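Local coordinates for protein glutathione peroxidase (Schistosoma mansoni, PDB 2V1M) that catalyses the reduction of hydrogen peroxide by glutathione, giving glutathione disulfide and water, as a member of the glutathione peroxidase family, at residues E159-I162 and M163-L166; T58-V61 and G62-L65; E79-E83 and A84-K88; K88-T91 and E92-V96. All blocks are in the same frame, centred on the assembly; numbering follows the deposited sequence.

Contact 1: residues E159-I162 and M163-L166; sequences EGDI and MELL
Ile-162 and Leu-166 meet in a local contact of the i to i+4 kind within the C-terminal helix 159-167, on the side of the helix that packs against helix 46-60 and the central sheet. Their side chains run side by side and point the same way, with CG2 of Ile-162 3.6 Å from CD1 of Leu-166. The CG2 branch, anti to the backbone N, is the one that meets Leu-166. Beneath this pair Leu-166 N donates to Ile-162 O at 2.8 Å, and Met-163 N binds Glu-159 O at 2.9 Å. CG of Met-163, beside its own backbone N, lies 3.3 Å from Glu-159 O; the chain then bends at chi2 and chi3. Toward the outer side, Asp-161 and Glu-164, in one of the two modelled positions of Glu-164, extend alongside each other with their carboxylate planes only 11° apart and Asp-161 OD1 3.4 Å from Glu-164 OE1. Asp-161 OD2 is engaged by Tyr-149 OH and by the ammonium group of Lys-147, which probably keep Asp-161 ionised. In that position of Glu-164 two charged acceptors would repel, a cost that the lysine probably offsets in part, and the proximity may raise the proton affinity of Glu-164.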
loop_
_atom_site.group_PDB
_atom_site.type_symbol
_atom_site.label_atom_id
_atom_site.label_comp_id
_atom_site.label_asym_id
_atom_site.label_seq_id
_atom_site.Cartn_x
_atom_site.Cartn_y
_atom_site.Cartn_z
ATOM N N GLU A 159 5.855 2.917 12.290
ATOM C CA GLU A 159 4.811 2.853 13.306
ATOM C C GLU A 159 4.693 4.159 14.104
ATOM O O GLU A 159 3.578 4.567 14.421
ATOM C CB GLU A 159 5.103 1.676 14.237
ATOM C CG GLU A 159 3.945 1.339 15.113
ATOM C CD GLU A 159 3.913 -0.112 15.554
ATOM O OE1 GLU A 159 4.355 -1.022 14.816
ATOM O OE2 GLU A 159 3.417 -0.315 16.672
ATOM N N GLY A 160 5.808 4.800 14.443
ATOM C CA GLY A 160 5.752 6.059 15.196
ATOM C C GLY A 160 4.934 7.122 14.437
ATOM O O GLY A 160 4.083 7.836 15.017
ATOM N N ASP A 161 5.195 7.242 13.133
ATOM C CA ASP A 161 4.466 8.194 12.316
ATOM C C ASP A 161 2.985 7.821 12.222
ATOM O O ASP A 161 2.116 8.700 12.255
ATOM C CB ASP A 161 5.076 8.275 10.911
ATOM C CG ASP A 161 6.489 8.906 10.897
ATOM O OD1 ASP A 161 6.856 9.611 11.863
ATOM O OD2 ASP A 161 7.202 8.725 9.873
ATOM N N ILE A 162 2.687 6.527 12.096
ATOM C CA ILE A 162 1.300 6.089 12.126
ATOM C C ILE A 162 0.624 6.510 13.431
ATOM O O ILE A 162 -0.500 7.002 13.405
ATOM C CB ILE A 162 1.230 4.564 11.914
ATOM C CG1 ILE A 162 1.542 4.244 10.426
ATOM C CG2 ILE A 162 -0.177 4.017 12.305
ATOM C CD1 ILE A 162 1.886 2.761 10.195
ATOM N N MET A 163 1.276 6.287 14.573
ATOM C CA MET A 163 0.661 6.655 15.858
ATOM C C MET A 163 0.329 8.124 15.908
ATOM O O MET A 163 -0.718 8.516 16.464
ATOM C CB MET A 163 1.551 6.280 17.068
ATOM C CG MET A 163 1.861 4.780 17.188
ATOM S SD MET A 163 0.505 3.675 16.976
ATOM C CE MET A 163 -0.380 3.901 18.516
ATOM N N GLU A 164 1.207 8.979 15.378
ATOM C CA GLU A 164 0.901 10.412 15.393
ATOM C C GLU A 164 -0.394 10.665 14.625
ATOM O O GLU A 164 -1.310 11.370 15.112
ATOM C CB GLU A 164 2.081 11.243 14.863
ATOM C CG GLU A 164 3.335 11.186 15.780
ATOM C CD GLU A 164 4.600 11.827 15.210
ATOM O OE1 GLU A 164 5.041 11.499 14.090
ATOM O OE2 GLU A 164 5.191 12.655 15.921
ATOM N N LEU A 165 -0.499 10.073 13.442
ATOM C CA LEU A 165 -1.701 10.348 12.638
ATOM C C LEU A 165 -2.960 9.694 13.227
ATOM O O LEU A 165 -4.070 10.225 13.070
ATOM C CB LEU A 165 -1.491 9.932 11.195
ATOM C CG LEU A 165 -0.347 10.637 10.448
ATOM C CD1 LEU A 165 -0.379 10.185 8.979
ATOM C CD2 LEU A 165 -0.499 12.161 10.543
ATOM N N LEU A 166 -2.819 8.543 13.881
ATOM C CA LEU A 166 -3.993 7.897 14.537
ATOM C C LEU A 166 -4.516 8.732 15.674
ATOM O O LEU A 166 -5.724 8.727 15.942
ATOM C CB LEU A 166 -3.615 6.512 15.093
ATOM C CG LEU A 166 -3.369 5.408 14.052
ATOM C CD1 LEU A 166 -2.843 4.173 14.731
ATOM C CD2 LEU A 166 -4.632 5.037 13.267
#

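Contact 2: residues T58-V61 and G62-L65; sequences TRLV and GKGL
With chi1 of Leu-60 at -64°, its CG stands anti to the carbonyl carbon, whereas CG of Leu-65 is anti to the backbone N (chi1 178°); the two side chains therefore slant across one another, CB to CB 3.8 Å apart. Farther out, the aliphatic chain of Lys-63 crosses the CD2 branch of Leu-60 at an oblique angle, with Lys-63 CD 3.7 Å from Leu-60 CD2. The backbone between them is turned about a single acceptor. Leu-60 O takes Leu-65 N at 3.2 Å and Lys-63 N at 3.0 Å, and the two donors arrive from opposite faces of the carbonyl plane, so that this oxygen is gripped from both sides. Gly-64 N reaches Val-61 O at 3.1 Å, well above the plane of that carbonyl, and Val-61 O also receives Arg-66 NH1. A water donates to Arg-59 O at 2.8 Å and accepts a weak bond from Gly-62 N. Leu-60 and Leu-65 both rest on Ile-162 of helix 159-167. Gly-64 has a phi of 116°, at which a beta carbon would jam against the preceding carbonyl oxygen. Paired bonds from Leu-65 N to Leu-60 O and from Gly-64 N to Val-61 O, with glycine at C-prime, define the Schellman motif that ends helix 46-60 and leads into strand 65-71.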
loop_
_atom_site.group_PDB
_atom_site.type_symbol
_atom_site.label_atom_id
_atom_site.label_comp_id
_atom_site.label_asym_id
_atom_site.label_seq_id
_atom_site.Cartn_x
_atom_site.Cartn_y
_atom_site.Cartn_z
ATOM N N THR A 58 -2.304 -6.298 12.940
ATOM C CA THR A 58 -2.882 -6.896 14.135
ATOM C C THR A 58 -2.799 -5.943 15.345
ATOM O O THR A 58 -3.715 -5.886 16.173
ATOM C CB THR A 58 -2.245 -8.262 14.366
ATOM O OG1 THR A 58 -2.593 -9.117 13.255
ATOM C CG2 THR A 58 -2.751 -8.905 15.642
ATOM N N ARG A 59 -1.700 -5.186 15.441
ATOM C CA ARG A 59 -1.546 -4.243 16.548
ATOM C C ARG A 59 -2.486 -3.035 16.422
ATOM O O ARG A 59 -2.973 -2.516 17.443
ATOM C CB ARG A 59 -0.072 -3.780 16.666
ATOM C CG ARG A 59 0.198 -2.860 17.837
ATOM C CD ARG A 59 1.643 -2.436 17.904
ATOM N NE ARG A 59 2.430 -3.399 18.661
ATOM C CZ ARG A 59 3.691 -3.215 19.034
ATOM N NH1 ARG A 59 4.311 -4.158 19.730
ATOM N NH2 ARG A 59 4.337 -2.103 18.700
ATOM N N LEU A 60 -2.702 -2.561 15.184
ATOM C CA LEU A 60 -3.249 -1.210 14.985
ATOM C C LEU A 60 -4.561 -1.140 14.236
ATOM O O LEU A 60 -5.141 -0.034 14.197
ATOM C CB LEU A 60 -2.189 -0.344 14.309
ATOM C CG LEU A 60 -0.924 -0.124 15.167
ATOM C CD1 LEU A 60 0.127 0.618 14.358
ATOM C CD2 LEU A 60 -1.211 0.586 16.488
ATOM N N VAL A 61 -5.084 -2.224 13.654
ATOM C CA VAL A 61 -6.338 -2.116 12.929
ATOM C C VAL A 61 -7.470 -1.583 13.820
ATOM O O VAL A 61 -8.283 -0.764 13.379
ATOM C CB VAL A 61 -6.713 -3.460 12.276
ATOM C CG1 VAL A 61 -6.949 -4.569 13.316
ATOM C CG2 VAL A 61 -7.926 -3.292 11.319
ATOM N N GLY A 62 -7.498 -2.026 15.072
ATOM C CA GLY A 62 -8.543 -1.585 15.991
ATOM C C GLY A 62 -8.456 -0.114 16.363
ATOM O O GLY A 62 -9.426 0.432 16.893
ATOM N N LYS A 63 -7.297 0.499 16.151
ATOM C CA LYS A 63 -7.057 1.902 16.439
ATOM C C LYS A 63 -7.278 2.796 15.224
ATOM O O LYS A 63 -7.223 4.015 15.347
ATOM C CB LYS A 63 -5.630 2.085 16.953
ATOM C CG LYS A 63 -5.346 1.381 18.272
ATOM C CD LYS A 63 -3.914 1.659 18.746
ATOM C CE LYS A 63 -3.371 0.580 19.663
ATOM N NZ LYS A 63 -4.329 0.263 20.749
ATOM N N GLY A 64 -7.530 2.182 14.068
ATOM C CA GLY A 64 -7.859 2.936 12.846
ATOM C C GLY A 64 -6.874 2.823 11.693
ATOM O O GLY A 64 -7.022 3.561 10.720
ATOM N N LEU A 65 -5.865 1.948 11.777
ATOM C CA LEU A 65 -4.956 1.748 10.665
ATOM C C LEU A 65 -5.556 0.789 9.630
ATOM O O LEU A 65 -6.048 -0.298 10.017
ATOM C CB LEU A 65 -3.623 1.168 11.136
ATOM C CG LEU A 65 -2.623 0.890 9.999
ATOM C CD1 LEU A 65 -2.152 2.171 9.323
ATOM C CD2 LEU A 65 -1.429 0.128 10.569
HETATM O O HOH W 1 -5.725 -2.127 17.287
#

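Contact 3: residues E79-E83 and A84-K88; sequences EPWAE and AEIKK
A water joins Glu-85 to the backbone just ahead of helix 83-94: it donates to Glu-85 OE1 at 2.7 Å and accepts from Ala-82 N at 2.8 Å. The carboxylate so held lies flat over one face of Trp-81, their planes only 4° apart. The shaft of Glu-85, with CG anti to the backbone N and extended beyond, delivers the group there, crossing the indole at about a right angle. Its CD sits 3.4 Å from Trp-81 CG, while OE2 lies over the bond shared by CD2 and CE2, about equally close to both. Electrostatics alone would not favour an anion over an electron-rich face, so the water on OE1 probably contributes to the pose. On the inner side, CD1 of Ile-86 touches Trp-81 O at 3.4 Å and Glu-79 CD at 3.6 Å; the Glu-79 and Ile-86 side chains approach from opposite directions. Glu-79, bent at chi2 (78°), turns its carboxylate back toward this isoleucine, and its OE1 accepts from Cys-41 N, near in sequence to Cys-43, by similarity the active-site residue. Phe-89, one turn beyond Glu-85, meets the Trp-81 ring obliquely. Ala-82 is the N-cap; its carbonyl oxygen receives Ile-86 N at 3.0 Å in a nearly straight bond, and Lys-87 N to Glu-83 O follows. This is a helix N-terminus in a thioredoxin-type fold, where the loop after strand 65-71 turns into helix 83-94.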
loop_
_atom_site.group_PDB
_atom_site.type_symbol
_atom_site.label_atom_id
_atom_site.label_comp_id
_atom_site.label_asym_id
_atom_site.label_seq_id
_atom_site.Cartn_x
_atom_site.Cartn_y
_atom_site.Cartn_z
ATOM N N GLU A 79 6.467 -10.046 -9.497
ATOM C CA GLU A 79 5.076 -10.391 -9.210
ATOM C C GLU A 79 4.436 -10.992 -10.463
ATOM O O GLU A 79 3.491 -10.465 -11.015
ATOM C CB GLU A 79 4.302 -9.163 -8.721
ATOM C CG GLU A 79 2.905 -9.489 -8.151
ATOM C CD GLU A 79 2.981 -10.051 -6.744
ATOM O OE1 GLU A 79 3.599 -11.138 -6.560
ATOM O OE2 GLU A 79 2.459 -9.400 -5.799
ATOM N N PRO A 80 4.977 -12.144 -10.940
ATOM C CA PRO A 80 4.472 -12.707 -12.202
ATOM C C PRO A 80 3.128 -13.402 -12.093
ATOM O O PRO A 80 2.471 -13.605 -13.137
ATOM C CB PRO A 80 5.579 -13.707 -12.603
ATOM C CG PRO A 80 6.097 -14.169 -11.232
ATOM C CD PRO A 80 6.138 -12.892 -10.426
ATOM N N TRP A 81 2.726 -13.834 -10.894
ATOM C CA TRP A 81 1.533 -14.663 -10.757
ATOM C C TRP A 81 0.257 -13.830 -10.917
ATOM O O TRP A 81 0.252 -12.601 -10.785
ATOM C CB TRP A 81 1.510 -15.349 -9.388
ATOM C CG TRP A 81 2.741 -16.149 -9.061
ATOM C CD1 TRP A 81 3.587 -16.792 -9.943
ATOM C CD2 TRP A 81 3.275 -16.385 -7.758
ATOM N NE1 TRP A 81 4.627 -17.400 -9.255
ATOM C CE2 TRP A 81 4.452 -17.167 -7.913
ATOM C CE3 TRP A 81 2.890 -15.994 -6.471
ATOM C CZ2 TRP A 81 5.241 -17.550 -6.816
ATOM C CZ3 TRP A 81 3.673 -16.368 -5.387
ATOM C CH2 TRP A 81 4.831 -17.145 -5.564
ATOM N N ALA A 82 -0.840 -14.534 -11.181
ATOM C CA ALA A 82 -2.147 -13.893 -11.202
ATOM C C ALA A 82 -2.696 -13.779 -9.776
ATOM O O ALA A 82 -2.173 -14.370 -8.806
ATOM C CB ALA A 82 -3.126 -14.652 -12.132
ATOM N N GLU A 83 -3.810 -13.064 -9.662
ATOM C CA GLU A 83 -4.354 -12.673 -8.359
ATOM C C GLU A 83 -4.660 -13.873 -7.477
ATOM O O GLU A 83 -4.383 -13.824 -6.282
ATOM C CB GLU A 83 -5.617 -11.822 -8.544
ATOM C CG GLU A 83 -5.326 -10.374 -8.942
ATOM C CD GLU A 83 -4.884 -10.107 -10.372
ATOM O OE1 GLU A 83 -4.910 -11.022 -11.255
ATOM O OE2 GLU A 83 -4.514 -8.931 -10.667
ATOM N N ALA A 84 -5.291 -14.929 -8.008
ATOM C CA ALA A 84 -5.681 -16.043 -7.106
ATOM C C ALA A 84 -4.436 -16.641 -6.458
ATOM O O ALA A 84 -4.469 -17.003 -5.268
ATOM C CB ALA A 84 -6.482 -17.081 -7.843
ATOM N N GLU A 85 -3.368 -16.791 -7.222
ATOM C CA GLU A 85 -2.150 -17.376 -6.706
ATOM C C GLU A 85 -1.449 -16.439 -5.726
ATOM O O GLU A 85 -0.912 -16.904 -4.705
ATOM C CB GLU A 85 -1.238 -17.756 -7.856
ATOM C CG GLU A 85 0.066 -18.397 -7.421
ATOM C CD GLU A 85 0.907 -18.956 -8.585
ATOM O OE1 GLU A 85 0.530 -18.816 -9.766
ATOM O OE2 GLU A 85 1.991 -19.518 -8.283
ATOM N N ILE A 86 -1.411 -15.141 -6.024
ATOM C CA ILE A 86 -0.873 -14.175 -5.052
ATOM C C ILE A 86 -1.650 -14.280 -3.723
ATOM O O ILE A 86 -1.074 -14.332 -2.612
ATOM C CB ILE A 86 -0.951 -12.748 -5.611
ATOM C CG1 ILE A 86 -0.023 -12.594 -6.837
ATOM C CG2 ILE A 86 -0.564 -11.734 -4.515
ATOM C CD1 ILE A 86 -0.293 -11.334 -7.624
ATOM N N LYS A 87 -2.971 -14.270 -3.817
ATOM C CA LYS A 87 -3.813 -14.318 -2.621
ATOM C C LYS A 87 -3.516 -15.571 -1.809
ATOM O O LYS A 87 -3.359 -15.515 -0.582
ATOM C CB LYS A 87 -5.283 -14.286 -3.015
ATOM C CG LYS A 87 -6.227 -14.282 -1.787
ATOM C CD LYS A 87 -7.690 -14.421 -2.184
ATOM C CE LYS A 87 -8.601 -14.391 -0.971
ATOM N NZ LYS A 87 -10.018 -14.608 -1.327
ATOM N N LYS A 88 -3.479 -16.721 -2.472
ATOM C CA LYS A 88 -3.205 -17.978 -1.750
ATOM C C LYS A 88 -1.830 -17.931 -1.097
ATOM O O LYS A 88 -1.670 -18.349 0.053
ATOM C CB LYS A 88 -3.311 -19.174 -2.717
ATOM C CG LYS A 88 -3.085 -20.527 -2.043
ATOM C CD LYS A 88 -3.331 -21.675 -3.031
ATOM C CE LYS A 88 -3.063 -23.013 -2.412
ATOM N NZ LYS A 88 -4.199 -23.472 -1.542
HETATM O O HOH W 2 -1.123 -17.356 -11.289
#

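Contact 4: residues K88-T91 and E92-V96; sequences KFVT and EKYGV
Val-90 forms the apolar centre, its CB 3.9 Å from Val-96 CG2 and 4.1 Å from Tyr-94 CD2, on the side of helix 83-94 that packs against Tyr-50 of helix 46-60. Next to it Phe-89 meets Tyr-94 obliquely, the ring planes at 53° and Phe-89 CE2 3.3 Å from Tyr-94 CE2. The hydroxyl of Tyr-94 lies in the plane of the Phe-89 ring, at its edge, and is hydrogen-bonded to Asp-47 OD1, the oxygen that also takes the ammonium group of Lys-93. The chain of Lys-93 runs alongside Phe-89, CD 3.7 Å from CZ of that ring, and its CG lies over a face of Tyr-94, offset toward the rim. Helical bonds continue beneath: that from Tyr-94 N to Val-90 O still holds, but that from Gly-95 N to Thr-91 O is weak as Gly-95, with positive phi, leaves the helix. At the outer edge Lys-88 turns at chi4 (79°) to set NZ 2.7 Å from Glu-92 OE2, on the syn side of the carboxylate but 31° out of its plane. This i to i+4 salt bridge pairs opposite charges at the surface, while a phenol and an ammonium on the same oxygen would probably favour the ionised form of Asp-47.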
loop_
_atom_site.group_PDB
_atom_site.type_symbol
_atom_site.label_atom_id
_atom_site.label_comp_id
_atom_site.label_asym_id
_atom_site.label_seq_id
_atom_site.Cartn_x
_atom_site.Cartn_y
_atom_site.Cartn_z
ATOM N N LYS A 88 -3.479 -16.721 -2.472
ATOM C CA LYS A 88 -3.205 -17.978 -1.750
ATOM C C LYS A 88 -1.830 -17.931 -1.097
ATOM O O LYS A 88 -1.670 -18.349 0.053
ATOM C CB LYS A 88 -3.311 -19.174 -2.717
ATOM C CG LYS A 88 -3.085 -20.527 -2.043
ATOM C CD LYS A 88 -3.331 -21.675 -3.031
ATOM C CE LYS A 88 -3.063 -23.013 -2.412
ATOM N NZ LYS A 88 -4.199 -23.472 -1.542
ATOM N N PHE A 89 -0.832 -17.437 -1.820
ATOM C CA PHE A 89 0.508 -17.405 -1.300
ATOM C C PHE A 89 0.585 -16.584 -0.019
ATOM O O PHE A 89 1.106 -17.051 1.008
ATOM C CB PHE A 89 1.488 -16.845 -2.355
ATOM C CG PHE A 89 2.889 -16.577 -1.805
ATOM C CD1 PHE A 89 3.981 -17.327 -2.221
ATOM C CD2 PHE A 89 3.071 -15.606 -0.831
ATOM C CE1 PHE A 89 5.257 -17.078 -1.695
ATOM C CE2 PHE A 89 4.342 -15.367 -0.293
ATOM C CZ PHE A 89 5.428 -16.107 -0.732
ATOM N N VAL A 90 0.079 -15.349 -0.079
ATOM C CA VAL A 90 0.276 -14.450 1.066
ATOM C C VAL A 90 -0.629 -14.855 2.245
ATOM O O VAL A 90 -0.261 -14.678 3.418
ATOM C CB VAL A 90 0.104 -12.966 0.702
ATOM C CG1 VAL A 90 1.055 -12.583 -0.440
ATOM C CG2 VAL A 90 -1.356 -12.579 0.408
ATOM N N THR A 91 -1.820 -15.368 1.956
ATOM C CA THR A 91 -2.713 -15.777 3.038
ATOM C C THR A 91 -2.174 -17.016 3.720
ATOM O O THR A 91 -2.174 -17.070 4.964
ATOM C CB THR A 91 -4.155 -15.926 2.572
ATOM O OG1 THR A 91 -4.279 -16.932 1.613
ATOM C CG2 THR A 91 -4.657 -14.733 1.957
ATOM N N GLU A 92 -1.722 -18.014 2.967
ATOM C CA GLU A 92 -1.230 -19.228 3.574
ATOM C C GLU A 92 0.114 -19.040 4.250
ATOM O O GLU A 92 0.362 -19.692 5.296
ATOM C CB GLU A 92 -1.203 -20.373 2.558
ATOM C CG GLU A 92 -2.635 -20.748 2.118
ATOM C CD GLU A 92 -2.730 -21.997 1.287
ATOM O OE1 GLU A 92 -1.702 -22.596 0.957
ATOM O OE2 GLU A 92 -3.869 -22.366 0.952
ATOM N N LYS A 93 0.989 -18.204 3.701
ATOM C CA LYS A 93 2.321 -18.074 4.272
ATOM C C LYS A 93 2.353 -17.106 5.441
ATOM O O LYS A 93 3.069 -17.322 6.421
ATOM C CB LYS A 93 3.364 -17.668 3.226
ATOM C CG LYS A 93 4.793 -17.749 3.741
ATOM C CD LYS A 93 5.846 -17.569 2.663
ATOM C CE LYS A 93 7.222 -17.730 3.322
ATOM N NZ LYS A 93 8.325 -17.595 2.321
ATOM N N TYR A 94 1.619 -15.994 5.327
ATOM C CA TYR A 94 1.740 -14.914 6.318
ATOM C C TYR A 94 0.459 -14.700 7.108
ATOM O O TYR A 94 0.448 -13.929 8.078
ATOM C CB TYR A 94 2.139 -13.592 5.648
ATOM C CG TYR A 94 3.325 -13.718 4.734
ATOM C CD1 TYR A 94 4.589 -14.010 5.210
ATOM C CD2 TYR A 94 3.164 -13.485 3.364
ATOM C CE1 TYR A 94 5.675 -14.129 4.324
ATOM C CE2 TYR A 94 4.206 -13.576 2.481
ATOM C CZ TYR A 94 5.449 -13.905 2.949
ATOM O OH TYR A 94 6.466 -13.961 2.032
ATOM N N GLY A 95 -0.644 -15.303 6.689
ATOM C CA GLY A 95 -1.924 -15.035 7.346
ATOM C C GLY A 95 -2.373 -13.574 7.184
ATOM O O GLY A 95 -2.984 -13.004 8.088
ATOM N N VAL A 96 -2.125 -12.998 5.992
ATOM C CA VAL A 96 -2.490 -11.619 5.754
ATOM C C VAL A 96 -3.984 -11.381 6.036
ATOM O O VAL A 96 -4.851 -12.043 5.425
ATOM C CB VAL A 96 -2.195 -11.235 4.297
ATOM C CG1 VAL A 96 -2.829 -9.895 3.933
ATOM C CG2 VAL A 96 -0.682 -11.195 4.078
#

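Overall arrangement
From the N terminus, contact 2 comes first, where helix 46-60 ends and the chain turns into strand 65-71. Contact 3 follows at the start of helix 83-94 and contact 4 at its end. Contact 1, on helix 159-167, lies last. None nests in or crosses another: each is local, and contacts 2, 3-4 and 1 follow in series, contacts 3 and 4 overlapping at Lys-88. In space contact 1 adjoins contact 2, joined by the salt bridge of Glu-159 with Arg-59 and by Met-163 on Leu-60. Contacts 1 and 3 lie on opposite sides of the chain's centre, about 31 Å between centres, while contact 4 ends the helix of the beta-alpha-beta unit formed by strand 65-71, helix 83-94 and strand 99-100.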